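Local coordinates for phosphonate monoester hydrolase (Ruegeria pomeroyi, PDB 4UPK), which is a hydrolase of the sulfatase family, within the alkaline phosphatase superfamily, and is assembled here from four copies of its chain, at residues L107-P112 / P153-H158; R138-D141 / A146-T149; P268-E273 / P282-S287; G353-W358 / T362-A367. All blocks are in the same frame, centred on the assembly; numbering follows the deposited sequence.

Contact 1 of 4, residues L107-P112 / P153-H158; sequences LRHDTP and PMRGFH
R155 NH1 donates to the backbone oxygen H109 O at 2.9 Å, with an N-H...O angle of 149°. The acceptor lies in the guanidinium plane, whereas NH1 approaches from well above the carbonyl plane of H109, away from its lone pairs. That offset is consistent with a second role of the same group: the guanidinium lies flat on the H109 imidazole, the planes only 12° apart and the centres separated by 4.5 Å. R155 NH1 sits 3.4 Å from H109 CD2, and R155 CD covers the same ring as a CH-pi contact, 4.0 Å from its centroid. R155 reaches this far because CG stands opposite the backbone N (chi1 178°) and the chain runs straight from CG to NE. An apolar pair adds to it, L107 CD2 meeting M154 CE at 3.8 Å. Within 107-112, R108 O closes a type I turn by accepting both T111 N and T111 OG1 from one face, the hydroxyl at 3.0 Å. The side chain of R108 turns instead to a salt bridge with D518 of the second subunit. One arginine thus ties together a backbone carbonyl and an imidazole face, and its charge would probably make a second positive charge on that ring less comfortable.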
loop_
_atom_site.group_PDB
_atom_site.type_symbol
_atom_site.label_atom_id
_atom_site.label_comp_id
_atom_site.label_asym_id
_atom_site.label_seq_id
_atom_site.Cartn_x
_atom_site.Cartn_y
_atom_site.Cartn_z
ATOM N N LEU A 107 -2.614 16.867 -0.463
ATOM C CA LEU A 107 -3.318 16.258 -1.579
ATOM C C LEU A 107 -3.175 14.746 -1.372
ATOM O O LEU A 107 -2.068 14.299 -1.040
ATOM C CB LEU A 107 -2.665 16.693 -2.911
ATOM C CG LEU A 107 -3.284 16.174 -4.214
ATOM C CD1 LEU A 107 -4.610 16.867 -4.515
ATOM C CD2 LEU A 107 -2.328 16.396 -5.371
ATOM N N ARG A 108 -4.289 13.964 -1.510
ATOM C CA ARG A 108 -4.293 12.494 -1.367
ATOM C C ARG A 108 -3.167 11.885 -2.243
ATOM O O ARG A 108 -2.987 12.293 -3.394
ATOM C CB ARG A 108 -5.636 11.898 -1.810
ATOM C CG ARG A 108 -6.808 12.068 -0.863
ATOM C CD ARG A 108 -8.013 11.380 -1.495
ATOM N NE ARG A 108 -9.253 11.623 -0.760
ATOM C CZ ARG A 108 -9.721 10.841 0.206
ATOM N NH1 ARG A 108 -9.053 9.753 0.571
ATOM N NH2 ARG A 108 -10.841 11.154 0.834
ATOM N N HIS A 109 -2.411 10.926 -1.695
ATOM C CA HIS A 109 -1.307 10.301 -2.425
ATOM C C HIS A 109 -1.728 9.554 -3.690
ATOM O O HIS A 109 -0.980 9.547 -4.668
ATOM C CB HIS A 109 -0.484 9.389 -1.519
ATOM C CG HIS A 109 0.922 9.206 -2.009
ATOM N ND1 HIS A 109 1.785 10.286 -2.153
ATOM C CD2 HIS A 109 1.581 8.072 -2.351
ATOM C CE1 HIS A 109 2.924 9.780 -2.596
ATOM N NE2 HIS A 109 2.858 8.452 -2.716
ATOM N N ASP A 110 -2.918 8.937 -3.669
ATOM C CA ASP A 110 -3.447 8.155 -4.782
ATOM C C ASP A 110 -4.235 8.984 -5.827
ATOM O O ASP A 110 -4.873 8.399 -6.710
ATOM C CB ASP A 110 -4.244 6.948 -4.250
ATOM C CG ASP A 110 -5.437 7.265 -3.362
ATOM O OD1 ASP A 110 -5.631 8.458 -3.011
ATOM O OD2 ASP A 110 -6.189 6.333 -3.032
ATOM N N THR A 111 -4.148 10.331 -5.756
ATOM C CA THR A 111 -4.814 11.224 -6.707
ATOM C C THR A 111 -4.115 11.150 -8.069
ATOM O O THR A 111 -2.937 11.494 -8.155
ATOM C CB THR A 111 -4.899 12.680 -6.180
ATOM O OG1 THR A 111 -5.546 12.670 -4.913
ATOM C CG2 THR A 111 -5.671 13.597 -7.111
ATOM N N PRO A 112 -4.815 10.716 -9.137
ATOM C CA PRO A 112 -4.179 10.680 -10.452
ATOM C C PRO A 112 -3.790 12.085 -10.917
ATOM O O PRO A 112 -4.523 13.043 -10.692
ATOM C CB PRO A 112 -5.260 10.057 -11.348
ATOM C CG PRO A 112 -6.203 9.400 -10.428
ATOM C CD PRO A 112 -6.213 10.262 -9.217
ATOM N N PRO A 153 7.983 18.731 -4.932
ATOM C CA PRO A 153 7.495 18.183 -6.214
ATOM C C PRO A 153 6.507 17.018 -6.091
ATOM O O PRO A 153 6.673 16.106 -5.275
ATOM C CB PRO A 153 8.774 17.778 -6.950
ATOM C CG PRO A 153 9.760 17.523 -5.867
ATOM C CD PRO A 153 9.441 18.505 -4.782
ATOM N N MET A 154 5.488 17.065 -6.949
ATOM C CA MET A 154 4.402 16.111 -7.074
ATOM C C MET A 154 4.920 14.739 -7.527
ATOM O O MET A 154 5.810 14.654 -8.377
ATOM C CB MET A 154 3.383 16.659 -8.088
ATOM C CG MET A 154 2.124 15.855 -8.216
ATOM S SD MET A 154 0.997 16.633 -9.392
ATOM C CE MET A 154 -0.140 17.405 -8.298
ATOM N N ARG A 155 4.333 13.675 -6.942
ATOM C CA ARG A 155 4.550 12.263 -7.223
ATOM C C ARG A 155 4.441 12.018 -8.738
ATOM O O ARG A 155 3.443 12.409 -9.360
ATOM C CB ARG A 155 3.472 11.443 -6.482
ATOM C CG ARG A 155 3.540 9.942 -6.706
ATOM C CD ARG A 155 2.270 9.227 -6.301
ATOM N NE ARG A 155 2.404 7.792 -6.561
ATOM C CZ ARG A 155 1.540 6.862 -6.168
ATOM N NH1 ARG A 155 0.451 7.202 -5.487
ATOM N NH2 ARG A 155 1.761 5.582 -6.444
ATOM N N GLY A 156 5.472 11.387 -9.303
ATOM C CA GLY A 156 5.527 11.087 -10.724
ATOM C C GLY A 156 6.487 11.981 -11.476
ATOM O O GLY A 156 7.066 11.553 -12.474
ATOM N N PHE A 157 6.671 13.234 -11.010
ATOM C CA PHE A 157 7.586 14.181 -11.647
ATOM C C PHE A 157 9.020 13.867 -11.320
ATOM O O PHE A 157 9.359 13.587 -10.166
ATOM C CB PHE A 157 7.259 15.644 -11.289
ATOM C CG PHE A 157 6.176 16.285 -12.126
ATOM C CD1 PHE A 157 6.445 16.740 -13.414
ATOM C CD2 PHE A 157 4.888 16.433 -11.631
ATOM C CE1 PHE A 157 5.438 17.320 -14.203
ATOM C CE2 PHE A 157 3.881 17.017 -12.415
ATOM C CZ PHE A 157 4.166 17.463 -13.696
ATOM N N HIS A 158 9.867 13.896 -12.352
ATOM C CA HIS A 158 11.279 13.658 -12.203
ATOM C C HIS A 158 11.931 15.033 -12.284
ATOM O O HIS A 158 11.914 15.694 -13.328
ATOM C CB HIS A 158 11.822 12.678 -13.245
ATOM C CG HIS A 158 13.181 12.157 -12.893
ATOM N ND1 HIS A 158 13.341 10.944 -12.240
ATOM C CD2 HIS A 158 14.401 12.706 -13.103
ATOM C CE1 HIS A 158 14.647 10.785 -12.086
ATOM N NE2 HIS A 158 15.329 11.816 -12.600
#

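Contact 2 of 4, residues R138-D141 / A146-T149; sequences RAYD and ALKT
A146 and Y140 form the tight half of this contact. The methyl carbon A146 CB stands over one face of the Y140 ring, 3.9 Å from the ring centroid and 24° off the ring normal, which qualifies as a CH-pi contact. It is displaced toward the rim, and the shortest approach is accordingly to one side of the ring, A146 CB to Y140 CE2 at 3.6 Å. L147 fills the region nearer the backbone: its CD1 lies 3.8 Å from Y140 CB and touches the carbonyl oxygen D141 O at 3.4 Å, while CD2 comes to the ring obliquely. Y140 presents that face because its CG lies beside the backbone N and opposite the carbonyl carbon (chi1 -68°), with the ring turned to chi2 90°.

The loose half is polar and lies nearer solvent. D141 contributes its backbone oxygen to the packing, but its carboxylate stays away from 146-149, with a weak hydrogen bond from N143 N to D141 OD2. K148 likewise bends back to N143, through NZ to OD1. The exposed R138 forms a salt bridge with D136 and pairs only weakly, at long range, with D110 of the second subunit. Of the two buried residues, A146 thus covers the ring, and L147 the CB and the backbone beside it.

Both segments belong to the long loop that joins strand 125-127 to strand 158-162, parallel neighbours in the mixed sheet. A146 and L147 form the end of a short 3-10 turn, and L147 also packs on I526, in strand 524-527 of the second subunit.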
loop_
_atom_site.group_PDB
_atom_site.type_symbol
_atom_site.label_atom_id
_atom_site.label_comp_id
_atom_site.label_asym_id
_atom_site.label_seq_id
_atom_site.Cartn_x
_atom_site.Cartn_y
_atom_site.Cartn_z
ATOM N N ARG A 138 0.085 10.453 5.227
ATOM C CA ARG A 138 -0.155 9.009 5.274
ATOM C C ARG A 138 0.857 8.224 4.410
ATOM O O ARG A 138 1.077 7.041 4.656
ATOM C CB ARG A 138 -1.598 8.683 4.838
ATOM C CG ARG A 138 -2.682 9.392 5.663
ATOM C CD ARG A 138 -4.092 9.254 5.084
ATOM N NE ARG A 138 -4.171 9.750 3.708
ATOM C CZ ARG A 138 -5.158 9.482 2.859
ATOM N NH1 ARG A 138 -6.190 8.734 3.240
ATOM N NH2 ARG A 138 -5.120 9.952 1.620
ATOM N N ALA A 139 1.471 8.884 3.406
ATOM C CA ALA A 139 2.436 8.277 2.479
ATOM C C ALA A 139 3.910 8.417 2.878
ATOM O O ALA A 139 4.772 7.815 2.219
ATOM C CB ALA A 139 2.228 8.844 1.088
ATOM N N TYR A 140 4.211 9.210 3.930
ATOM C CA TYR A 140 5.587 9.464 4.369
ATOM C C TYR A 140 5.811 9.309 5.875
ATOM O O TYR A 140 4.866 9.429 6.657
ATOM C CB TYR A 140 5.994 10.896 3.980
ATOM C CG TYR A 140 6.143 11.150 2.501
ATOM C CD1 TYR A 140 5.059 11.571 1.734
ATOM C CD2 TYR A 140 7.392 11.092 1.890
ATOM C CE1 TYR A 140 5.202 11.858 0.377
ATOM C CE2 TYR A 140 7.548 11.387 0.537
ATOM C CZ TYR A 140 6.451 11.774 -0.216
ATOM O OH TYR A 140 6.599 12.064 -1.549
ATOM N N ASP A 141 7.098 9.132 6.285
ATOM C CA ASP A 141 7.511 9.115 7.696
ATOM C C ASP A 141 7.260 10.540 8.231
ATOM O O ASP A 141 7.452 11.500 7.479
ATOM C CB ASP A 141 9.009 8.742 7.840
ATOM C CG ASP A 141 9.575 8.943 9.239
ATOM O OD1 ASP A 141 9.069 8.299 10.189
ATOM O OD2 ASP A 141 10.514 9.746 9.385
ATOM N N ALA A 146 9.864 15.962 2.751
ATOM C CA ALA A 146 8.674 16.132 1.899
ATOM C C ALA A 146 7.449 16.681 2.639
ATOM O O ALA A 146 6.560 17.263 2.001
ATOM C CB ALA A 146 8.315 14.823 1.234
ATOM N N LEU A 147 7.398 16.481 3.981
ATOM C CA LEU A 147 6.311 16.960 4.836
ATOM C C LEU A 147 6.658 18.289 5.548
ATOM O O LEU A 147 5.912 18.728 6.416
ATOM C CB LEU A 147 5.886 15.860 5.852
ATOM C CG LEU A 147 5.338 14.532 5.291
ATOM C CD1 LEU A 147 5.007 13.594 6.418
ATOM C CD2 LEU A 147 4.088 14.759 4.412
ATOM N N LYS A 148 7.793 18.908 5.199
ATOM C CA LYS A 148 8.238 20.166 5.822
ATOM C C LYS A 148 8.070 21.385 4.915
ATOM O O LYS A 148 8.251 22.515 5.355
ATOM C CB LYS A 148 9.671 20.042 6.359
ATOM C CG LYS A 148 9.753 19.195 7.603
ATOM C CD LYS A 148 11.126 19.297 8.254
ATOM C CE LYS A 148 11.251 18.328 9.407
ATOM N NZ LYS A 148 11.272 16.909 8.946
ATOM N N THR A 149 7.674 21.153 3.662
ATOM C CA THR A 149 7.463 22.214 2.676
ATOM C C THR A 149 6.259 21.944 1.772
ATOM O O THR A 149 6.056 20.803 1.360
ATOM C CB THR A 149 8.766 22.485 1.878
ATOM O OG1 THR A 149 8.542 23.573 0.985
ATOM C CG2 THR A 149 9.278 21.252 1.108
#

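Contact 3 of 4, residues P268-E273 / P282-S287; sequences PGRDDE and PATRYS
R270 spans the gap between two short helices with a bent side chain, reaching T284. CG lies beside the backbone N (chi1 -72°), and the chain then folds at chi3 (77°), which brings R270 NH2 to the backbone oxygen T284 O at 3.0 Å. The hydrogen bond is not straight, 136° at the hydrogen. NH2 sits above the carbonyl plane and the acceptor is tilted from the guanidinium plane, so neither group meets the other head-on. T284 OG1 faces the flat side of the same guanidinium, 3.9 Å from R270 NH2, without bonding to it. Its rotamer sets OG1 between its own N and carbonyl carbon, directing it back to F280 O, one turn earlier in the helix. R285 CG comes to the guanidinium edge, 4.1 Å from R270 NH2. The R285 chain also bends at chi3, but its charged end leads off to a salt bridge with E449. Within 268-273, G269 takes the N-cap position, and G269 N donates to D272 OD2 at 2.7 Å.

The contact therefore joins the first turn of helix 270-275 to the last turn of helix 280-286. Helix 445-450 packs against the latter through P282 and A283, while E273 leads away to R355.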
loop_
_atom_site.group_PDB
_atom_site.type_symbol
_atom_site.label_atom_id
_atom_site.label_comp_id
_atom_site.label_asym_id
_atom_site.label_seq_id
_atom_site.Cartn_x
_atom_site.Cartn_y
_atom_site.Cartn_z
ATOM N N PRO A 268 -12.889 55.167 -6.199
ATOM C CA PRO A 268 -11.994 56.208 -5.663
ATOM C C PRO A 268 -11.217 55.886 -4.369
ATOM O O PRO A 268 -10.032 56.167 -4.274
ATOM C CB PRO A 268 -12.891 57.448 -5.561
ATOM C CG PRO A 268 -13.998 57.202 -6.548
ATOM C CD PRO A 268 -14.222 55.717 -6.531
ATOM N N GLY A 269 -11.893 55.335 -3.383
ATOM C CA GLY A 269 -11.273 55.048 -2.097
ATOM C C GLY A 269 -11.447 53.620 -1.656
ATOM O O GLY A 269 -12.236 52.881 -2.245
ATOM N N ARG A 270 -10.699 53.237 -0.618
ATOM C CA ARG A 270 -10.694 51.898 -0.032
ATOM C C ARG A 270 -12.051 51.574 0.559
ATOM O O ARG A 270 -12.508 50.444 0.449
ATOM C CB ARG A 270 -9.581 51.778 1.044
ATOM C CG ARG A 270 -8.181 51.741 0.434
ATOM C CD ARG A 270 -7.086 51.760 1.487
ATOM N NE ARG A 270 -6.901 50.455 2.134
ATOM C CZ ARG A 270 -6.110 49.484 1.673
ATOM N NH1 ARG A 270 -5.446 49.642 0.538
ATOM N NH2 ARG A 270 -5.983 48.349 2.344
ATOM N N ASP A 271 -12.692 52.578 1.198
ATOM C CA ASP A 271 -14.011 52.407 1.793
ATOM C C ASP A 271 -15.100 52.190 0.757
ATOM O O ASP A 271 -16.108 51.609 1.120
ATOM C CB ASP A 271 -14.370 53.526 2.797
ATOM C CG ASP A 271 -14.392 54.937 2.243
ATOM O OD1 ASP A 271 -13.507 55.267 1.421
ATOM O OD2 ASP A 271 -15.245 55.741 2.698
ATOM N N ASP A 272 -14.905 52.614 -0.517
ATOM C CA ASP A 272 -15.876 52.420 -1.625
ATOM C C ASP A 272 -15.849 50.986 -2.059
ATOM O O ASP A 272 -16.885 50.423 -2.414
ATOM C CB ASP A 272 -15.541 53.293 -2.850
ATOM C CG ASP A 272 -15.482 54.777 -2.567
ATOM O OD1 ASP A 272 -16.314 55.265 -1.772
ATOM O OD2 ASP A 272 -14.605 55.451 -3.134
ATOM N N GLU A 273 -14.641 50.413 -2.051
ATOM C CA GLU A 273 -14.365 49.028 -2.400
ATOM C C GLU A 273 -15.021 48.062 -1.418
ATOM O O GLU A 273 -15.690 47.102 -1.822
ATOM C CB GLU A 273 -12.829 48.800 -2.486
ATOM C CG GLU A 273 -12.181 49.311 -3.766
ATOM C CD GLU A 273 -12.781 48.907 -5.105
ATOM O OE1 GLU A 273 -13.548 47.920 -5.169
ATOM O OE2 GLU A 273 -12.436 49.557 -6.115
ATOM N N PRO A 282 -11.077 42.657 4.651
ATOM C CA PRO A 282 -9.884 41.798 4.813
ATOM C C PRO A 282 -9.111 41.536 3.512
ATOM O O PRO A 282 -7.897 41.407 3.560
ATOM C CB PRO A 282 -10.474 40.503 5.383
ATOM C CG PRO A 282 -11.760 40.920 6.048
ATOM C CD PRO A 282 -12.294 41.947 5.110
ATOM N N ALA A 283 -9.812 41.479 2.361
ATOM C CA ALA A 283 -9.230 41.253 1.049
ATOM C C ALA A 283 -8.328 42.394 0.562
ATOM O O ALA A 283 -7.287 42.106 -0.025
ATOM C CB ALA A 283 -10.315 40.927 0.028
ATOM N N THR A 284 -8.673 43.681 0.824
ATOM C CA THR A 284 -7.769 44.789 0.450
ATOM C C THR A 284 -6.643 44.903 1.508
ATOM O O THR A 284 -5.646 45.567 1.265
ATOM C CB THR A 284 -8.514 46.165 0.273
ATOM O OG1 THR A 284 -9.273 46.479 1.442
ATOM C CG2 THR A 284 -9.393 46.212 -0.943
ATOM N N ARG A 285 -6.823 44.289 2.687
ATOM C CA ARG A 285 -5.865 44.371 3.793
ATOM C C ARG A 285 -4.880 43.193 3.838
ATOM O O ARG A 285 -3.889 43.288 4.553
ATOM C CB ARG A 285 -6.615 44.512 5.136
ATOM C CG ARG A 285 -6.975 45.958 5.535
ATOM C CD ARG A 285 -8.232 46.071 6.408
ATOM N NE ARG A 285 -8.367 44.964 7.360
ATOM C CZ ARG A 285 -9.520 44.418 7.739
ATOM N NH1 ARG A 285 -10.676 44.903 7.290
ATOM N NH2 ARG A 285 -9.529 43.396 8.588
ATOM N N TYR A 286 -5.148 42.107 3.062
ATOM C CA TYR A 286 -4.363 40.858 2.976
ATOM C C TYR A 286 -2.975 41.089 2.371
ATOM O O TYR A 286 -1.991 40.586 2.926
ATOM C CB TYR A 286 -5.160 39.801 2.181
ATOM C CG TYR A 286 -4.580 38.397 2.175
ATOM C CD1 TYR A 286 -4.885 37.491 3.182
ATOM C CD2 TYR A 286 -3.785 37.954 1.122
ATOM C CE1 TYR A 286 -4.366 36.198 3.171
ATOM C CE2 TYR A 286 -3.246 36.669 1.114
ATOM C CZ TYR A 286 -3.549 35.792 2.132
ATOM O OH TYR A 286 -3.043 34.517 2.099
ATOM N N SER A 287 -2.906 41.825 1.229
ATOM C CA SER A 287 -1.673 42.187 0.503
ATOM C C SER A 287 -1.606 43.692 0.302
ATOM O O SER A 287 -2.630 44.378 0.367
ATOM C CB SER A 287 -1.600 41.487 -0.852
ATOM O OG SER A 287 -1.403 40.088 -0.723
#

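Contact 4 of 4, residues G353-W358 / T362-A367; sequences GDRHSW and TVYDAA
R355 folds over Y364 by two consecutive bends, chi2 -55° and chi3 -59°, which curl the chain back so that its aliphatic part and its guanidinium both lie on one ring. R355 CG meets Y364 CD2 at 3.6 Å, and farther out R355 NH1 stands over the face, 3.4 Å from Y364 CZ. The guanidinium and ring planes differ by 24°, and R355 CZ is 4.3 Å from the centroid of the Y364 ring, off-centre: an offset stack with cation-pi character. R355 NH2 approaches Y364 OH at 3.3 Å, but the angle is too poor for a hydrogen bond. Water 1 makes the link instead, accepting from R355 NH2 at 3.1 Å and donating to Y364 OH at 2.8 Å. A second water joins S357 OG to T362 OG1. S357 OG itself donates to D354 O at 3.0 Å, nearly in line with the carbonyl bond. S357 N reaches that same oxygen, so D354 O takes two donors, and G353 N to S357 O at 2.9 Å closes the turn further.

The buried charge of R355 has further partners: E273 in a salt bridge, E488 O, and F489 in another cation-pi contact. D354 pairs with R45. The arginine-tyrosine stack, a cation-pi interaction, pins two parts of the one connection from strand 340-346 to strand 372-375, antiparallel neighbours in the central mixed sheet of this alkaline-phosphatase-type alpha/beta fold.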
loop_
_atom_site.group_PDB
_atom_site.type_symbol
_atom_site.label_atom_id
_atom_site.label_comp_id
_atom_site.label_asym_id
_atom_site.label_seq_id
_atom_site.Cartn_x
_atom_site.Cartn_y
_atom_site.Cartn_z
ATOM N N GLY A 353 -3.007 46.172 -7.984
ATOM C CA GLY A 353 -3.512 47.466 -7.544
ATOM C C GLY A 353 -4.969 47.673 -7.885
ATOM O O GLY A 353 -5.600 48.584 -7.345
ATOM N N ASP A 354 -5.507 46.841 -8.813
ATOM C CA ASP A 354 -6.907 46.908 -9.220
ATOM C C ASP A 354 -7.769 46.685 -7.997
ATOM O O ASP A 354 -7.486 45.769 -7.217
ATOM C CB ASP A 354 -7.244 45.850 -10.304
ATOM C CG ASP A 354 -6.809 46.191 -11.720
ATOM O OD1 ASP A 354 -6.151 47.236 -11.908
ATOM O OD2 ASP A 354 -7.117 45.403 -12.642
ATOM N N ARG A 355 -8.803 47.544 -7.812
ATOM C CA ARG A 355 -9.788 47.475 -6.716
ATOM C C ARG A 355 -9.144 47.591 -5.320
ATOM O O ARG A 355 -9.606 46.957 -4.365
ATOM C CB ARG A 355 -10.674 46.200 -6.837
ATOM C CG ARG A 355 -11.171 45.882 -8.254
ATOM C CD ARG A 355 -11.913 47.060 -8.893
ATOM N NE ARG A 355 -13.078 47.451 -8.090
ATOM C CZ ARG A 355 -14.286 46.909 -8.196
ATOM N NH1 ARG A 355 -14.521 45.962 -9.099
ATOM N NH2 ARG A 355 -15.272 47.317 -7.414
ATOM N N HIS A 356 -8.058 48.375 -5.232
ATOM C CA HIS A 356 -7.233 48.655 -4.037
ATOM C C HIS A 356 -6.656 47.387 -3.401
ATOM O O HIS A 356 -6.474 47.334 -2.187
ATOM C CB HIS A 356 -7.981 49.561 -3.033
ATOM C CG HIS A 356 -8.346 50.893 -3.604
ATOM N ND1 HIS A 356 -7.471 51.956 -3.552
ATOM C CD2 HIS A 356 -9.473 51.286 -4.239
ATOM C CE1 HIS A 356 -8.097 52.969 -4.134
ATOM N NE2 HIS A 356 -9.304 52.607 -4.571
ATOM N N SER A 357 -6.369 46.371 -4.244
ATOM C CA SER A 357 -5.865 45.086 -3.805
ATOM C C SER A 357 -4.714 44.545 -4.655
ATOM O O SER A 357 -4.531 44.974 -5.796
ATOM C CB SER A 357 -6.997 44.071 -3.666
ATOM O OG SER A 357 -7.609 43.848 -4.917
ATOM N N TRP A 358 -3.926 43.621 -4.069
ATOM C CA TRP A 358 -2.759 42.990 -4.669
ATOM C C TRP A 358 -2.871 41.504 -4.436
ATOM O O TRP A 358 -3.568 41.078 -3.508
ATOM C CB TRP A 358 -1.476 43.552 -4.031
ATOM C CG TRP A 358 -1.274 45.007 -4.330
ATOM C CD1 TRP A 358 -1.897 46.056 -3.721
ATOM C CD2 TRP A 358 -0.523 45.560 -5.415
ATOM N NE1 TRP A 358 -1.594 47.223 -4.368
ATOM C CE2 TRP A 358 -0.709 46.958 -5.379
ATOM C CE3 TRP A 358 0.311 45.010 -6.410
ATOM C CZ2 TRP A 358 -0.073 47.821 -6.278
ATOM C CZ3 TRP A 358 0.929 45.865 -7.313
ATOM C CH2 TRP A 358 0.728 47.252 -7.249
ATOM N N THR A 362 -8.899 36.999 -3.641
ATOM C CA THR A 362 -10.098 37.785 -3.936
ATOM C C THR A 362 -11.018 37.007 -4.890
ATOM O O THR A 362 -10.724 35.856 -5.228
ATOM C CB THR A 362 -9.726 39.214 -4.412
ATOM O OG1 THR A 362 -10.912 39.988 -4.494
ATOM C CG2 THR A 362 -9.003 39.227 -5.749
ATOM N N VAL A 363 -12.116 37.657 -5.336
ATOM C CA VAL A 363 -13.155 37.073 -6.197
ATOM C C VAL A 363 -13.251 37.739 -7.581
ATOM O O VAL A 363 -14.042 37.281 -8.407
ATOM C CB VAL A 363 -14.533 37.011 -5.473
ATOM C CG1 VAL A 363 -14.452 36.158 -4.210
ATOM C CG2 VAL A 363 -15.065 38.413 -5.154
ATOM N N TYR A 364 -12.473 38.821 -7.826
ATOM C CA TYR A 364 -12.494 39.499 -9.123
ATOM C C TYR A 364 -11.724 38.721 -10.180
ATOM O O TYR A 364 -10.736 38.044 -9.856
ATOM C CB TYR A 364 -12.026 40.975 -9.035
ATOM C CG TYR A 364 -12.936 41.857 -8.211
ATOM C CD1 TYR A 364 -14.309 41.921 -8.474
ATOM C CD2 TYR A 364 -12.429 42.638 -7.172
ATOM C CE1 TYR A 364 -15.151 42.739 -7.724
ATOM C CE2 TYR A 364 -13.261 43.479 -6.431
ATOM C CZ TYR A 364 -14.622 43.526 -6.712
ATOM O OH TYR A 364 -15.453 44.328 -5.964
ATOM N N ASP A 365 -12.195 38.819 -11.441
ATOM C CA ASP A 365 -11.669 38.122 -12.614
ATOM C C ASP A 365 -10.164 38.222 -12.835
ATOM O O ASP A 365 -9.555 37.218 -13.208
ATOM C CB ASP A 365 -12.457 38.490 -13.893
ATOM C CG ASP A 365 -13.882 37.939 -13.944
ATOM O OD1 ASP A 365 -14.223 37.055 -13.107
ATOM O OD2 ASP A 365 -14.643 38.356 -14.834
ATOM N N ALA A 366 -9.558 39.409 -12.579
ATOM C CA ALA A 366 -8.116 39.635 -12.750
ATOM C C ALA A 366 -7.248 38.626 -11.959
ATOM O O ALA A 366 -6.147 38.305 -12.394
ATOM C CB ALA A 366 -7.751 41.080 -12.408
ATOM N N ALA A 367 -7.790 38.071 -10.856
ATOM C CA ALA A 367 -7.109 37.064 -10.028
ATOM C C ALA A 367 -7.145 35.641 -10.651
ATOM O O ALA A 367 -6.371 34.786 -10.220
ATOM C CB ALA A 367 -7.724 37.042 -8.634
HETATM O O HOH W 1 -17.793 45.730 -6.489
HETATM O O HOH W 2 -10.142 42.703 -4.465
#

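How the contacts relate
From the N terminus, contact 1 opens first, at 107-112 before helix 114-120, and closes only at 153-158, after contact 2 has closed inside its loop, within the connection between strands 125-127 and 158-162. The two touch where A139 CB packs on H109 CG, 3.4 Å away; both also reach the second subunit. Contact 3 follows in series, closing the short passage from helix 270-275 to helix 280-286. Contact 4 comes last, within the connection from strand 340-346 to strand 372-375. The later two meet, their centres about 10 Å apart, through the E273-R355 salt bridge, while contact 1 lies across the chain's centre, about 31 Å from contact 4 between centres.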